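Local atomic coordinates of DnaJ homolog subfamily C member 3 (Mus musculus, PDB entry 3IEG), a protein that serves as an endoplasmic reticulum co-chaperone in the unfolded protein response, binding misfolded proteins through its TPR repeats and restraining the eIF-2-alpha kinase GCN2. Residues A[311-316]-A[327-332]. Numbering follows the deposited sequence.
Sequences DRAEAY and QDYEAA
Asp328, which buries more surface here than any other residue of the two segments, meets Arg312 in a side-on, two-pronged salt bridge between the paired helices of TPR 9. Arg312 NE donates to Asp328 OD2 at 2.6 Å, and Arg312 NH2 reaches Asp328 OD1 at 2.8 Å in a nearly straight bond. Both oxygens accept on their syn lone pairs, and guanidinium and carboxylate lie only 8° from coplanar, so the buried carboxylate is held flat. CG of Arg312 stands anti to the backbone N, and the bend at chi3 (73°) turns the NE edge to the aspartate. An edge carbon of the Tyr316 ring, CE1, also approaches Asp328 OD2 (3.4 Å), while Tyr316 OH stands above one face of the guanidinium. A leucine in place of Arg312 would probably leave the Asp328 carboxylate buried without its countercharge and free to turn.

The next residue on each helix makes the apolar half of the contact: Ala313 points its methyl at one face of Tyr329 in a CH-pi contact, CB lying 3.8 Å from the ring centroid. The small side chain probably helps the axes of the two segments approach to 8.8 Å, Ala313 and Asp328 facing each other at CA atoms 5.7 Å apart. The axes run antiparallel at 162°, as expected of the helix-turn-helix hairpin of a tetratricopeptide repeat.

Glu314, whose CG brushes Tyr329 OH, turns its carboxylate to Lys284. Arg312 NH1 bonds Ser296 on the preceding helix 288-301, while Tyr329 leans on Ile342 and Leu346 of the following helix 340-357, joining this hairpin to the helices that precede and follow it in the chain.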
loop_
_atom_site.group_PDB
_atom_site.type_symbol
_atom_site.label_atom_id
_atom_site.label_comp_id
_atom_site.label_asym_id
_atom_site.label_seq_id
_atom_site.Cartn_x
_atom_site.Cartn_y
_atom_site.Cartn_z
ATOM N N ASP A 311 29.718 -6.061 -16.002
ATOM C CA ASP A 311 29.876 -5.317 -17.243
ATOM C C ASP A 311 31.233 -4.617 -17.320
ATOM O O ASP A 311 31.857 -4.598 -18.393
ATOM C CB ASP A 311 28.703 -4.357 -17.476
ATOM C CG ASP A 311 27.420 -5.087 -17.832
ATOM O OD1 ASP A 311 27.502 -6.230 -18.302
ATOM O OD2 ASP A 311 26.324 -4.533 -17.641
ATOM N N ARG A 312 31.696 -4.069 -16.192
ATOM C CA ARG A 312 33.054 -3.524 -16.132
ATOM C C ARG A 312 34.086 -4.634 -16.343
ATOM O O ARG A 312 35.039 -4.458 -17.104
ATOM C CB ARG A 312 33.338 -2.764 -14.835
ATOM C CG ARG A 312 34.640 -1.976 -14.916
ATOM C CD ARG A 312 34.803 -0.971 -13.812
ATOM N NE ARG A 312 35.095 -1.640 -12.553
ATOM C CZ ARG A 312 35.344 -1.020 -11.404
ATOM N NH1 ARG A 312 35.334 0.309 -11.332
ATOM N NH2 ARG A 312 35.594 -1.744 -10.323
ATOM N N ALA A 313 33.883 -5.774 -15.684
ATOM C CA ALA A 313 34.708 -6.943 -15.922
ATOM C C ALA A 313 34.788 -7.226 -17.420
ATOM O O ALA A 313 35.867 -7.176 -18.000
ATOM C CB ALA A 313 34.165 -8.148 -15.169
ATOM N N GLU A 314 33.650 -7.490 -18.055
ATOM C CA GLU A 314 33.645 -7.755 -19.490
ATOM C C GLU A 314 34.439 -6.713 -20.292
ATOM O O GLU A 314 35.095 -7.054 -21.275
ATOM C CB GLU A 314 32.219 -7.901 -20.027
ATOM C CG GLU A 314 31.696 -9.343 -20.034
ATOM C CD GLU A 314 30.285 -9.473 -20.635
ATOM O OE1 GLU A 314 30.036 -8.889 -21.724
ATOM O OE2 GLU A 314 29.426 -10.165 -20.020
ATOM N N ALA A 315 34.402 -5.456 -19.859
ATOM C CA ALA A 315 35.142 -4.396 -20.541
ATOM C C ALA A 315 36.651 -4.478 -20.297
ATOM O O ALA A 315 37.435 -4.141 -21.182
ATOM C CB ALA A 315 34.615 -3.041 -20.149
ATOM N N TYR A 316 37.053 -4.923 -19.105
ATOM C CA TYR A 316 38.475 -5.098 -18.774
ATOM C C TYR A 316 39.162 -6.145 -19.643
ATOM O O TYR A 316 40.334 -5.998 -19.986
ATOM C CB TYR A 316 38.665 -5.459 -17.303
ATOM C CG TYR A 316 38.647 -4.277 -16.371
ATOM C CD1 TYR A 316 38.067 -4.373 -15.104
ATOM C CD2 TYR A 316 39.206 -3.052 -16.749
ATOM C CE1 TYR A 316 38.046 -3.294 -14.243
ATOM C CE2 TYR A 316 39.183 -1.957 -15.886
ATOM C CZ TYR A 316 38.603 -2.093 -14.640
ATOM O OH TYR A 316 38.579 -1.020 -13.785
ATOM N N GLN A 327 39.183 -9.450 -10.415
ATOM C CA GLN A 327 38.951 -8.740 -9.170
ATOM C C GLN A 327 37.514 -8.219 -9.084
ATOM O O GLN A 327 36.911 -8.228 -8.007
ATOM C CB GLN A 327 39.944 -7.595 -9.035
ATOM C CG GLN A 327 39.949 -6.940 -7.676
ATOM C CD GLN A 327 40.670 -5.612 -7.693
ATOM O OE1 GLN A 327 40.098 -4.578 -7.337
ATOM N NE2 GLN A 327 41.930 -5.624 -8.126
ATOM N N ASP A 328 36.974 -7.774 -10.218
ATOM C CA ASP A 328 35.579 -7.336 -10.294
ATOM C C ASP A 328 34.575 -8.495 -10.240
ATOM O O ASP A 328 33.515 -8.350 -9.637
ATOM C CB ASP A 328 35.335 -6.438 -11.520
ATOM C CG ASP A 328 35.529 -4.945 -11.218
ATOM O OD1 ASP A 328 35.728 -4.567 -10.044
ATOM O OD2 ASP A 328 35.469 -4.137 -12.164
ATOM N N TYR A 329 34.900 -9.637 -10.850
ATOM C CA TYR A 329 34.039 -10.831 -10.750
ATOM C C TYR A 329 33.991 -11.367 -9.315
ATOM O O TYR A 329 32.929 -11.745 -8.825
ATOM C CB TYR A 329 34.464 -11.953 -11.718
ATOM C CG TYR A 329 33.885 -11.858 -13.121
ATOM C CD1 TYR A 329 34.718 -11.722 -14.229
ATOM C CD2 TYR A 329 32.509 -11.918 -13.345
ATOM C CE1 TYR A 329 34.196 -11.637 -15.524
ATOM C CE2 TYR A 329 31.977 -11.828 -14.641
ATOM C CZ TYR A 329 32.828 -11.688 -15.722
ATOM O OH TYR A 329 32.326 -11.598 -17.000
ATOM N N GLU A 330 35.144 -11.384 -8.652
ATOM C CA GLU A 330 35.241 -11.824 -7.261
ATOM C C GLU A 330 34.393 -10.983 -6.304
ATOM O O GLU A 330 33.768 -11.522 -5.389
ATOM C CB GLU A 330 36.706 -11.857 -6.808
ATOM C CG GLU A 330 37.418 -13.165 -7.160
ATOM C CD GLU A 330 38.931 -13.029 -7.259
ATOM O OE1 GLU A 330 39.471 -11.946 -6.935
ATOM O OE2 GLU A 330 39.585 -14.017 -7.662
ATOM N N ALA A 331 34.373 -9.671 -6.526
ATOM C CA ALA A 331 33.537 -8.758 -5.750
ATOM C C ALA A 331 32.046 -9.044 -5.965
ATOM O O ALA A 331 31.256 -9.007 -5.018
ATOM C CB ALA A 331 33.868 -7.303 -6.094
ATOM N N ALA A 332 31.673 -9.335 -7.212
ATOM C CA ALA A 332 30.298 -9.661 -7.549
ATOM C C ALA A 332 29.902 -11.003 -6.953
ATOM O O ALA A 332 28.802 -11.143 -6.418
ATOM C CB ALA A 332 30.106 -9.667 -9.051
#